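PDB 3IUV: HTH tetR-type domain-containing protein from Streptomyces coelicolor A3, which probably binds DNA as a transcription regulator of the TetR family, although its target genes and any ligand remain unknown. Local coordinates for residues Leu31-Val36 with Gly45-His50; Glu67-Val72 with Ala126-Gly131; Ala74-Leu79 with Leu94-Gly99. All coordinates share one frame; numbering follows the deposited sequence.

Interaction 1 of 3, residues Leu31-Val36 with Gly45-His50; sequences LSHRTV and GSTTYH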
ATOM      1  N   LEU A  31     -10.650   5.816  15.885  1.00153.75           N
ATOM      2  CA  LEU A  31      -9.757   6.579  16.747  1.00141.19           C
ATOM      3  C   LEU A  31     -10.081   8.070  16.792  1.00130.36           C
ATOM      4  O   LEU A  31      -9.960   8.781  15.796  1.00132.99           O
ATOM      5  CB  LEU A  31      -8.299   6.338  16.341  1.00134.71           C
ATOM      6  CG  LEU A  31      -7.298   7.467  16.573  1.00127.51           C
ATOM      7  CD1 LEU A  31      -5.996   6.931  17.130  1.00125.01           C
ATOM      8  CD2 LEU A  31      -7.069   8.229  15.284  1.00125.88           C
ATOM      9  N   SER A  32     -10.493   8.528  17.968  1.00118.54           N
ATOM     10  CA  SER A  32     -10.808   9.929  18.188  1.00107.60           C
ATOM     11  C   SER A  32     -10.389  10.275  19.597  1.00109.10           C
ATOM     12  O   SER A  32     -10.276   9.389  20.441  1.00112.09           O
ATOM     13  CB  SER A  32     -12.304  10.155  18.060  1.00 97.24           C
ATOM     14  OG  SER A  32     -12.959   9.694  19.228  1.00 86.48           O
ATOM     15  N   HIS A  33     -10.172  11.561  19.857  1.00107.58           N
ATOM     16  CA  HIS A  33      -9.811  12.029  21.198  1.00 98.81           C
ATOM     17  C   HIS A  33     -10.481  11.239  22.295  1.00 94.47           C
ATOM     18  O   HIS A  33      -9.839  10.835  23.263  1.00 82.22           O
ATOM     19  CB  HIS A  33     -10.185  13.492  21.375  1.00 97.89           C
ATOM     20  CG  HIS A  33      -9.292  14.416  20.624  1.00106.19           C
ATOM     21  ND1 HIS A  33      -9.648  14.970  19.417  1.00118.39           N
ATOM     22  CD2 HIS A  33      -8.037  14.850  20.890  1.00101.07           C
ATOM     23  CE1 HIS A  33      -8.655  15.725  18.975  1.00117.63           C
ATOM     24  NE2 HIS A  33      -7.665  15.663  19.849  1.00106.24           N
ATOM     25  N   ARG A  34     -11.784  11.037  22.142  1.00 92.78           N
ATOM     26  CA  ARG A  34     -12.557  10.393  23.179  1.00 96.26           C
ATOM     27  C   ARG A  34     -12.194   8.907  23.287  1.00 96.48           C
ATOM     28  O   ARG A  34     -12.157   8.358  24.389  1.00 96.71           O
ATOM     29  CB  ARG A  34     -14.055  10.612  22.936  1.00102.13           C
ATOM     30  CG  ARG A  34     -14.899  10.510  24.179  1.00108.67           C
ATOM     31  CD  ARG A  34     -15.912  11.645  24.260  1.00115.24           C
ATOM     32  NE  ARG A  34     -16.601  11.654  25.549  1.00130.87           N
ATOM     33  CZ  ARG A  34     -17.150  12.735  26.103  1.00148.87           C
ATOM     34  NH1 ARG A  34     -17.084  13.904  25.481  1.00152.60           N
ATOM     35  NH2 ARG A  34     -17.761  12.651  27.283  1.00154.39           N
ATOM     36  N   THR A  35     -11.890   8.271  22.155  1.00 90.13           N
ATOM     37  CA  THR A  35     -11.625   6.827  22.135  1.00 99.45           C
ATOM     38  C   THR A  35     -10.193   6.530  22.527  1.00 99.66           C
ATOM     39  O   THR A  35      -9.895   5.513  23.158  1.00102.40           O
ATOM     40  CB  THR A  35     -11.851   6.201  20.753  1.00100.30           C
ATOM     41  OG1 THR A  35     -12.873   6.920  20.052  1.00103.44           O
ATOM     42  CG2 THR A  35     -12.266   4.755  20.918  1.00 93.72           C
ATOM     43  N   VAL A  36      -9.305   7.421  22.114  1.00 94.52           N
ATOM     44  CA  VAL A  36      -7.936   7.413  22.591  1.00 88.51           C
ATOM     45  C   VAL A  36      -7.875   7.722  24.094  1.00 84.58           C
ATOM     46  O   VAL A  36      -7.078   7.138  24.821  1.00 90.50           O
ATOM     47  CB  VAL A  36      -7.102   8.426  21.813  1.00 90.40           C
ATOM     48  CG1 VAL A  36      -5.627   8.105  21.948  1.00 88.75           C
ATOM     49  CG2 VAL A  36      -7.505   8.397  20.350  1.00100.80           C
ATOM     50  N   GLY A  45      -9.084  15.820  28.440  1.00 73.58           N
ATOM     51  CA  GLY A  45      -8.342  17.072  28.543  1.00 65.24           C
ATOM     52  C   GLY A  45      -6.842  16.900  28.313  1.00 72.44           C
ATOM     53  O   GLY A  45      -6.223  17.747  27.688  1.00 72.72           O
ATOM     54  N   SER A  46      -6.272  15.814  28.836  1.00 68.24           N
ATOM     55  CA  SER A  46      -4.880  15.438  28.608  1.00 81.79           C
ATOM     56  C   SER A  46      -4.664  15.257  27.128  1.00 81.84           C
ATOM     57  O   SER A  46      -3.740  15.781  26.499  1.00 81.72           O
ATOM     58  CB  SER A  46      -4.620  14.066  29.232  1.00 84.70           C
ATOM     59  OG  SER A  46      -3.917  14.132  30.453  1.00 94.08           O
ATOM     60  N   THR A  47      -5.529  14.413  26.622  1.00 81.28           N
ATOM     61  CA  THR A  47      -5.605  14.048  25.244  1.00 85.20           C
ATOM     62  C   THR A  47      -5.548  15.297  24.360  1.00 80.82           C
ATOM     63  O   THR A  47      -4.756  15.381  23.412  1.00 64.63           O
ATOM     64  CB  THR A  47      -6.911  13.235  25.072  1.00 81.01           C
ATOM     65  OG1 THR A  47      -6.581  11.839  24.962  1.00 73.31           O
ATOM     66  CG2 THR A  47      -7.756  13.736  23.898  1.00 62.29           C
ATOM     67  N   THR A  48      -6.351  16.296  24.684  1.00 71.28           N
ATOM     68  CA  THR A  48      -6.408  17.449  23.817  1.00 72.75           C
ATOM     69  C   THR A  48      -5.265  18.439  24.125  1.00 79.30           C
ATOM     70  O   THR A  48      -4.804  19.194  23.262  1.00 80.02           O
ATOM     71  CB  THR A  48      -7.806  18.076  23.858  1.00 70.54           C
ATOM     72  OG1 THR A  48      -8.038  18.642  25.147  1.00 71.39           O
ATOM     73  CG2 THR A  48      -8.867  16.997  23.607  1.00 73.87           C
ATOM     74  N   TYR A  49      -4.790  18.403  25.359  1.00 81.73           N
ATOM     75  CA  TYR A  49      -3.701  19.260  25.790  1.00 80.10           C
ATOM     76  C   TYR A  49      -2.473  18.913  24.947  1.00 79.86           C
ATOM     77  O   TYR A  49      -1.684  19.765  24.539  1.00 74.48           O
ATOM     78  CB  TYR A  49      -3.458  19.043  27.287  1.00 73.10           C
ATOM     79  CG  TYR A  49      -2.259  19.752  27.854  1.00 69.16           C
ATOM     80  CD1 TYR A  49      -2.125  21.125  27.733  1.00 64.34           C
ATOM     81  CD2 TYR A  49      -1.260  19.039  28.527  1.00 73.89           C
ATOM     82  CE1 TYR A  49      -1.031  21.776  28.255  1.00 72.53           C
ATOM     83  CE2 TYR A  49      -0.163  19.675  29.046  1.00 72.70           C
ATOM     84  CZ  TYR A  49      -0.053  21.050  28.909  1.00 79.54           C
ATOM     85  OH  TYR A  49       1.037  21.702  29.432  1.00 88.45           O
ATOM     86  N   HIS A  50      -2.353  17.640  24.637  1.00 79.89           N
ATOM     87  CA  HIS A  50      -1.261  17.192  23.809  1.00 77.56           C
ATOM     88  C   HIS A  50      -1.583  17.171  22.312  1.00 77.93           C
ATOM     89  O   HIS A  50      -0.688  17.274  21.489  1.00 70.00           O
ATOM     90  CB  HIS A  50      -0.782  15.834  24.305  1.00 79.39           C
ATOM     91  CG  HIS A  50      -0.162  15.904  25.660  1.00 87.68           C
ATOM     92  ND1 HIS A  50       1.062  16.486  25.883  1.00 77.32           N
ATOM     93  CD2 HIS A  50      -0.619  15.500  26.876  1.00 83.98           C
ATOM     94  CE1 HIS A  50       1.348  16.429  27.171  1.00 81.62           C
ATOM     95  NE2 HIS A  50       0.344  15.830  27.789  1.00 79.36           N
TER
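The imidazole ring of His-33 meets two consecutive threonines of the facing helix, Thr-47 and Thr-48, and this small patch of carbon contacts holds nearly all of the contact. The closest touch is at the ring edge, where Thr-47 CG2 lies near the imidazole plane, 3.2 Å from His-33 CD2; the same methyl is also 3.5 Å from His-33 CB. Thr-48 CG2 comes at the ring obliquely, 3.6 Å from His-33 CD2, its side chain crossing that of His-33 at about a right angle. With His-33 CG anti to its carbonyl carbon (chi1 -73°), the ring reaches across to both methyls. Threonine suits these two places because its branched side chain offers a methyl to the ring while the hydroxyl can turn elsewhere: Thr-48 OG1 bonds back to Gly-45 O at 3.2 Å, from above the carbonyl plane. Thr-47, buried, carries the denser side of the contact, while Thr-48, with less area against the histidine, forms its partly exposed margin. No hydrogen bond joins the two segments; His-33 NE2 instead bonds to the backbone oxygen of Phe-51, just past the second helix. Were this histidine an alanine, Phe-51 O would probably lose its side-chain donor and a gap open beside the two threonine methyls. Apart from Leu-31, both segments lie in the predicted helix-turn-helix, with Ser-32 at the N-cap of helix 33-40, and helix 44-50 is probably the recognition helix, as in TetR relatives. Behind them, Leu-31 packs on helix 11-24, while Leu-31, His-33 and Val-36 rest on helix 54-73.

Interaction 2 of 3, residues Glu67-Val72 with Ala126-Gly131; sequences EGFARV and AEWAEG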
ATOM      1  N   GLU A  67       9.697   6.557  12.984  1.00 96.37           N
ATOM      2  CA  GLU A  67      10.931   6.563  13.778  1.00 97.13           C
ATOM      3  C   GLU A  67      11.362   5.161  14.229  1.00 91.88           C
ATOM      4  O   GLU A  67      12.547   4.910  14.451  1.00 79.54           O
ATOM      5  CB  GLU A  67      10.821   7.526  14.959  1.00 97.42           C
ATOM      6  CG  GLU A  67      10.751   8.986  14.522  1.00113.48           C
ATOM      7  CD  GLU A  67      10.422   9.944  15.664  1.00131.13           C
ATOM      8  OE1 GLU A  67      10.296  11.159  15.392  1.00133.57           O
ATOM      9  OE2 GLU A  67      10.289   9.485  16.824  1.00132.39           O
ATOM     10  N   GLY A  68      10.397   4.250  14.334  1.00 94.47           N
ATOM     11  CA  GLY A  68      10.681   2.868  14.681  1.00 99.99           C
ATOM     12  C   GLY A  68      11.491   2.146  13.619  1.00109.96           C
ATOM     13  O   GLY A  68      12.473   1.463  13.931  1.00119.28           O
ATOM     14  N   PHE A  69      11.067   2.293  12.364  1.00101.56           N
ATOM     15  CA  PHE A  69      11.771   1.732  11.211  1.00 99.74           C
ATOM     16  C   PHE A  69      13.170   2.358  11.022  1.00 96.24           C
ATOM     17  O   PHE A  69      14.145   1.645  10.753  1.00 96.35           O
ATOM     18  CB  PHE A  69      10.916   1.902   9.943  1.00 98.86           C
ATOM     19  CG  PHE A  69      11.603   1.474   8.662  1.00 90.61           C
ATOM     20  CD1 PHE A  69      11.669   0.132   8.304  1.00 88.75           C
ATOM     21  CD2 PHE A  69      12.161   2.424   7.805  1.00 78.84           C
ATOM     22  CE1 PHE A  69      12.294  -0.259   7.116  1.00 81.31           C
ATOM     23  CE2 PHE A  69      12.786   2.053   6.633  1.00 67.66           C
ATOM     24  CZ  PHE A  69      12.851   0.709   6.285  1.00 75.13           C
ATOM     25  N   ALA A  70      13.261   3.680  11.166  1.00 84.41           N
ATOM     26  CA  ALA A  70      14.538   4.393  11.048  1.00 88.64           C
ATOM     27  C   ALA A  70      15.509   3.954  12.134  1.00 91.07           C
ATOM     28  O   ALA A  70      16.699   4.258  12.071  1.00 91.45           O
ATOM     29  CB  ALA A  70      14.330   5.916  11.101  1.00 77.72           C
ATOM     30  N   ARG A  71      14.987   3.237  13.125  1.00 90.52           N
ATOM     31  CA  ARG A  71      15.808   2.715  14.202  1.00101.61           C
ATOM     32  C   ARG A  71      16.258   1.292  13.896  1.00111.79           C
ATOM     33  O   ARG A  71      17.236   0.809  14.467  1.00119.93           O
ATOM     34  CB  ARG A  71      15.076   2.813  15.547  1.00107.40           C
ATOM     35  CG  ARG A  71      15.377   4.117  16.296  1.00110.43           C
ATOM     36  CD  ARG A  71      14.337   4.459  17.357  1.00115.41           C
ATOM     37  NE  ARG A  71      13.632   3.277  17.848  1.00119.22           N
ATOM     38  CZ  ARG A  71      12.312   3.199  18.005  1.00109.66           C
ATOM     39  NH1 ARG A  71      11.768   2.069  18.453  1.00 98.62           N
ATOM     40  NH2 ARG A  71      11.538   4.251  17.730  1.00 95.80           N
ATOM     41  N   VAL A  72      15.539   0.627  12.992  1.00109.34           N
ATOM     42  CA  VAL A  72      15.987  -0.641  12.415  1.00 97.30           C
ATOM     43  C   VAL A  72      17.113  -0.349  11.428  1.00 82.48           C
ATOM     44  O   VAL A  72      18.122  -1.053  11.358  1.00 80.24           O
ATOM     45  CB  VAL A  72      14.856  -1.314  11.636  1.00 93.89           C
ATOM     46  CG1 VAL A  72      15.333  -2.656  11.050  1.00 95.67           C
ATOM     47  CG2 VAL A  72      13.622  -1.469  12.519  1.00 84.69           C
ATOM     48  N   ALA A 126       6.384  10.516   2.273  1.00121.47           N
ATOM     49  CA  ALA A 126       7.796  10.603   1.987  1.00122.77           C
ATOM     50  C   ALA A 126       8.633  10.155   3.176  1.00114.39           C
ATOM     51  O   ALA A 126       9.561   9.368   3.015  1.00118.58           O
ATOM     52  CB  ALA A 126       8.164  12.016   1.548  1.00132.05           C
ATOM     53  N   GLU A 127       8.288  10.640   4.364  1.00106.44           N
ATOM     54  CA  GLU A 127       9.196  10.560   5.504  1.00101.11           C
ATOM     55  C   GLU A 127       9.854   9.193   5.573  1.00 93.90           C
ATOM     56  O   GLU A 127      11.068   9.088   5.754  1.00 99.41           O
ATOM     57  CB  GLU A 127       8.470  10.889   6.800  1.00100.34           C
ATOM     58  CG  GLU A 127       9.333  11.550   7.841  1.00104.12           C
ATOM     59  CD  GLU A 127       8.512  12.101   8.984  1.00110.94           C
ATOM     60  OE1 GLU A 127       7.874  13.168   8.790  1.00110.64           O
ATOM     61  OE2 GLU A 127       8.506  11.461  10.066  1.00107.52           O
ATOM     62  N   TRP A 128       9.041   8.155   5.410  1.00 87.95           N
ATOM     63  CA  TRP A 128       9.525   6.786   5.276  1.00 86.42           C
ATOM     64  C   TRP A 128      10.772   6.736   4.392  1.00 77.23           C
ATOM     65  O   TRP A 128      11.898   6.682   4.882  1.00 85.64           O
ATOM     66  CB  TRP A 128       8.419   5.921   4.656  1.00 94.53           C
ATOM     67  CG  TRP A 128       8.624   4.439   4.750  1.00101.33           C
ATOM     68  CD1 TRP A 128       8.286   3.636   5.797  1.00122.77           C
ATOM     69  CD2 TRP A 128       9.172   3.575   3.753  1.00101.23           C
ATOM     70  NE1 TRP A 128       8.598   2.327   5.518  1.00126.45           N
ATOM     71  CE2 TRP A 128       9.150   2.268   4.265  1.00121.17           C
ATOM     72  CE3 TRP A 128       9.681   3.779   2.476  1.00100.34           C
ATOM     73  CZ2 TRP A 128       9.619   1.176   3.548  1.00122.92           C
ATOM     74  CZ3 TRP A 128      10.146   2.694   1.767  1.00106.06           C
ATOM     75  CH2 TRP A 128      10.113   1.414   2.300  1.00113.10           C
ATOM     76  N   ALA A 129      10.563   6.766   3.080  1.00 67.25           N
ATOM     77  CA  ALA A 129      11.641   6.520   2.130  1.00 80.19           C
ATOM     78  C   ALA A 129      12.532   7.734   1.881  1.00 82.15           C
ATOM     79  O   ALA A 129      13.466   7.671   1.090  1.00 80.58           O
ATOM     80  CB  ALA A 129      11.088   5.997   0.834  1.00 78.44           C
ATOM     81  N   GLU A 130      12.258   8.827   2.577  1.00 81.97           N
ATOM     82  CA  GLU A 130      13.092  10.012   2.461  1.00 86.25           C
ATOM     83  C   GLU A 130      14.516   9.764   2.952  1.00 82.02           C
ATOM     84  O   GLU A 130      15.479  10.127   2.285  1.00 75.36           O
ATOM     85  CB  GLU A 130      12.474  11.186   3.220  1.00 91.90           C
ATOM     86  CG  GLU A 130      12.809  12.529   2.599  1.00 88.38           C
ATOM     87  CD  GLU A 130      12.650  12.497   1.103  1.00 81.97           C
ATOM     88  OE1 GLU A 130      11.501  12.656   0.617  1.00 76.28           O
ATOM     89  OE2 GLU A 130      13.679  12.306   0.418  1.00 89.59           O
ATOM     90  N   GLY A 131      14.646   9.154   4.126  1.00 89.59           N
ATOM     91  CA  GLY A 131      15.954   8.878   4.695  1.00 82.51           C
ATOM     92  C   GLY A 131      16.598   7.675   4.027  1.00 84.56           C
ATOM     93  O   GLY A 131      17.809   7.682   3.734  1.00 81.91           O
TER
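Phe-69 and Trp-128 lie face over face in an offset stack, the ring of Phe-69 paired with the five-membered ring of the indole. Their planes are only 14° from parallel and the centroids 4.9 Å apart, so the rings overlap in part. Trp-128 NE1 sits over the centre of the phenyl ring, 4.2 Å from Phe-69 CD2, whereas Phe-69 CE2 stands nearer the rim of the indole. Farther along the overlap, Phe-69 CZ approaches Trp-128 CZ2 at 4.3 Å. Phenylalanine and tryptophan fit here because two broad flat apolar groups can lie against each other and fill the space between the helices. Phe-69 points toward its partner, with CG anti to the backbone N (chi1 174°); the Trp-128 CB does not point at the other helix, and it is the NE1 side of the indole that comes nearest. The pair joins helix 54-73, which in TetR regulators leads from the DNA-binding domain into the C-terminal helical domain, to helix 121-139 of that domain. Around the stack, Trp-97 of helix 86-98 meets Phe-69 edge-to-face, and Val-93 of the same helix also touches the Phe-69 side chain. The Trp-128 side chain in turn touches Val-149, Leu-152 and Asp-153 of helix 142-161 and Asn-66. Toward the more polar side, Glu-67 and Glu-127 bring like charges near each other, with Glu-67 OE1 5.6 Å from Glu-127 OE2. A salt bridge from Glu-127 to Arg-63, one turn before Glu-67, probably offsets that repulsion and holds the Glu-127 carboxylate beside helix 54-73.

Interaction 3 of 3, residues Ala74-Leu79 with Leu94-Gly99; sequences AAHPAL and LGEWLG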
ATOM      1  N   ALA A  74      18.996   2.549  11.274  1.00100.94           N
ATOM      2  CA  ALA A  74      20.122   3.024  12.062  1.00 90.91           C
ATOM      3  C   ALA A  74      20.819   1.870  12.802  1.00 82.39           C
ATOM      4  O   ALA A  74      21.951   2.016  13.223  1.00 69.16           O
ATOM      5  CB  ALA A  74      19.671   4.108  13.028  1.00 81.73           C
ATOM      6  N   ALA A  75      20.161   0.719  12.933  1.00 81.83           N
ATOM      7  CA  ALA A  75      20.806  -0.456  13.527  1.00 80.86           C
ATOM      8  C   ALA A  75      21.563  -1.304  12.491  1.00 96.25           C
ATOM      9  O   ALA A  75      22.159  -2.329  12.828  1.00100.70           O
ATOM     10  CB  ALA A  75      19.797  -1.311  14.286  1.00 73.22           C
ATOM     11  N   HIS A  76      21.527  -0.883  11.232  1.00 94.15           N
ATOM     12  CA  HIS A  76      22.410  -1.463  10.227  1.00 89.19           C
ATOM     13  C   HIS A  76      23.165  -0.357   9.543  1.00 79.23           C
ATOM     14  O   HIS A  76      22.779   0.103   8.466  1.00 72.89           O
ATOM     15  CB  HIS A  76      21.643  -2.270   9.199  1.00 86.08           C
ATOM     16  CG  HIS A  76      20.842  -3.379   9.793  1.00 80.81           C
ATOM     17  ND1 HIS A  76      21.069  -4.701   9.489  1.00 83.60           N
ATOM     18  CD2 HIS A  76      19.827  -3.355  10.688  1.00 75.57           C
ATOM     19  CE1 HIS A  76      20.214  -5.453  10.164  1.00 85.05           C
ATOM     20  NE2 HIS A  76      19.450  -4.658  10.897  1.00 81.87           N
ATOM     21  N   PRO A  77      24.258   0.066  10.174  1.00 83.43           N
ATOM     22  CA  PRO A  77      25.155   1.131   9.711  1.00 72.75           C
ATOM     23  C   PRO A  77      25.803   0.684   8.403  1.00 71.04           C
ATOM     24  O   PRO A  77      26.079   1.500   7.511  1.00 65.56           O
ATOM     25  CB  PRO A  77      26.215   1.221  10.825  1.00 65.17           C
ATOM     26  CG  PRO A  77      25.765   0.284  11.911  1.00 79.58           C
ATOM     27  CD  PRO A  77      24.820  -0.696  11.298  1.00 82.60           C
ATOM     28  N   ALA A  78      26.030  -0.625   8.306  1.00 60.34           N
ATOM     29  CA  ALA A  78      26.548  -1.257   7.091  1.00 71.08           C
ATOM     30  C   ALA A  78      25.902  -0.820   5.750  1.00 80.22           C
ATOM     31  O   ALA A  78      26.560  -0.870   4.701  1.00 84.25           O
ATOM     32  CB  ALA A  78      26.506  -2.789   7.239  1.00 67.88           C
ATOM     33  N   LEU A  79      24.631  -0.411   5.769  1.00 72.40           N
ATOM     34  CA  LEU A  79      23.942   0.022   4.539  1.00 62.23           C
ATOM     35  C   LEU A  79      24.697   1.132   3.835  1.00 71.46           C
ATOM     36  O   LEU A  79      24.713   1.214   2.609  1.00 87.12           O
ATOM     37  CB  LEU A  79      22.528   0.529   4.847  1.00 75.05           C
ATOM     38  CG  LEU A  79      21.426  -0.382   5.398  1.00 81.29           C
ATOM     39  CD1 LEU A  79      20.277   0.476   5.880  1.00 72.70           C
ATOM     40  CD2 LEU A  79      20.939  -1.391   4.370  1.00 78.00           C
ATOM     41  N   LEU A  94      14.475  -5.311   6.292  1.00 79.08           N
ATOM     42  CA  LEU A  94      13.146  -5.830   6.032  1.00 82.28           C
ATOM     43  C   LEU A  94      12.785  -7.042   6.902  1.00 78.49           C
ATOM     44  O   LEU A  94      11.662  -7.137   7.390  1.00 76.71           O
ATOM     45  CB  LEU A  94      12.993  -6.194   4.556  1.00 86.82           C
ATOM     46  CG  LEU A  94      12.597  -5.068   3.611  1.00 78.72           C
ATOM     47  CD1 LEU A  94      11.774  -5.658   2.468  1.00 77.33           C
ATOM     48  CD2 LEU A  94      11.801  -4.011   4.365  1.00 74.33           C
ATOM     49  N   GLY A  95      13.720  -7.970   7.083  1.00 75.53           N
ATOM     50  CA  GLY A  95      13.483  -9.125   7.947  1.00 72.82           C
ATOM     51  C   GLY A  95      13.120  -8.710   9.365  1.00 79.82           C
ATOM     52  O   GLY A  95      12.238  -9.292   9.983  1.00 75.03           O
ATOM     53  N   GLU A  96      13.791  -7.685   9.884  1.00 92.09           N
ATOM     54  CA  GLU A  96      13.501  -7.190  11.226  1.00 99.34           C
ATOM     55  C   GLU A  96      12.191  -6.411  11.281  1.00110.60           C
ATOM     56  O   GLU A  96      11.298  -6.745  12.059  1.00124.99           O
ATOM     57  CB  GLU A  96      14.648  -6.322  11.732  1.00 99.38           C
ATOM     58  CG  GLU A  96      15.932  -7.089  11.926  1.00106.53           C
ATOM     59  CD  GLU A  96      17.111  -6.194  12.236  1.00115.32           C
ATOM     60  OE1 GLU A  96      16.941  -5.193  12.965  1.00123.52           O
ATOM     61  OE2 GLU A  96      18.215  -6.505  11.754  1.00114.47           O
ATOM     62  N   TRP A  97      12.089  -5.372  10.456  1.00105.61           N
ATOM     63  CA  TRP A  97      10.886  -4.540  10.356  1.00103.87           C
ATOM     64  C   TRP A  97       9.604  -5.362  10.260  1.00106.03           C
ATOM     65  O   TRP A  97       8.519  -4.871  10.572  1.00108.80           O
ATOM     66  CB  TRP A  97      11.005  -3.638   9.129  1.00110.49           C
ATOM     67  CG  TRP A  97       9.846  -2.712   8.859  1.00113.35           C
ATOM     68  CD1 TRP A  97       9.112  -2.635   7.707  1.00106.52           C
ATOM     69  CD2 TRP A  97       9.315  -1.703   9.740  1.00124.14           C
ATOM     70  NE1 TRP A  97       8.156  -1.654   7.818  1.00115.06           N
ATOM     71  CE2 TRP A  97       8.259  -1.066   9.050  1.00122.73           C
ATOM     72  CE3 TRP A  97       9.627  -1.285  11.039  1.00132.90           C
ATOM     73  CZ2 TRP A  97       7.514  -0.027   9.625  1.00123.70           C
ATOM     74  CZ3 TRP A  97       8.881  -0.256  11.607  1.00134.93           C
ATOM     75  CH2 TRP A  97       7.838   0.360  10.900  1.00130.31           C
ATOM     76  N   LEU A  98       9.731  -6.611   9.821  1.00104.25           N
ATOM     77  CA  LEU A  98       8.568  -7.479   9.675  1.00114.70           C
ATOM     78  C   LEU A  98       8.445  -8.529  10.807  1.00125.05           C
ATOM     79  O   LEU A  98       7.374  -8.686  11.396  1.00128.65           O
ATOM     80  CB  LEU A  98       8.526  -8.108   8.268  1.00112.09           C
ATOM     81  CG  LEU A  98       8.484  -7.134   7.070  1.00103.58           C
ATOM     82  CD1 LEU A  98       8.953  -7.813   5.792  1.00102.75           C
ATOM     83  CD2 LEU A  98       7.106  -6.487   6.860  1.00 86.27           C
ATOM     84  N   GLY A  99       9.536  -9.225  11.126  1.00124.54           N
ATOM     85  CA  GLY A  99       9.540 -10.127  12.269  1.00125.13           C
ATOM     86  C   GLY A  99       8.877  -9.489  13.481  1.00126.90           C
ATOM     87  O   GLY A  99       9.160  -8.340  13.815  1.00125.55           O
TER
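The imidazole of His-76 meets the carboxylate of Glu-96 at its edge, not over a face: Glu-96 CD lies in the plane of the ring, 3.1 Å from His-76 NE2. The carboxylate is turned 39° against the imidazole. Of its two oxygens OE2 is the nearer, and a hydrogen bond runs to it from His-76 NE2. The modelled length of that bond is very short and OE2 is crowded in the model, so the exact geometry is doubtful. Glu-96 OE1, 3.3 Å from His-76 NE2, is badly angled for a bond. The side chains come from opposite directions; Glu-96 is extended beyond CG (chi2 172°), and this length carries its carboxylate out to the loop. Histidine suits the place, since its two ring nitrogens can face Glu-96 on one side and, weakly, Glu-89 on the other; Glu-89, bonded through ND1, lies two turns earlier on the helix of Glu-96. Carboxylates at both nitrogens would tend to favour a protonated, positively charged ring. Val-93, between the two glutamates in sequence, packs on the histidine, and the Glu-96 side chain touches Val-72. This is a surface histidine-carboxylate pair, tying the loop after helix 54-73 to the side of helix 86-98 in the all-helical C-terminal domain of a TetR-type protein.

How the interactions relate
Interaction 1 comes first along the chain and stands apart in the predicted helix-turn-helix, its centre 26 Å from that of interaction 2 and 33 Å from that of interaction 3. It and interaction 3 lie on opposite sides of the chain's centre. Interactions 2 and 3 are neighbours, 11 Å apart between centres; both segments of interaction 3 fall in sequence between 67-72 and 126-131. They also touch, through helix 54-73 and helix 86-98, which follow each other in the chain. Helix 54-73 follows helix 44-50 and takes part in interaction 2, so it links the probable DNA-binding end to the C-terminal helical body.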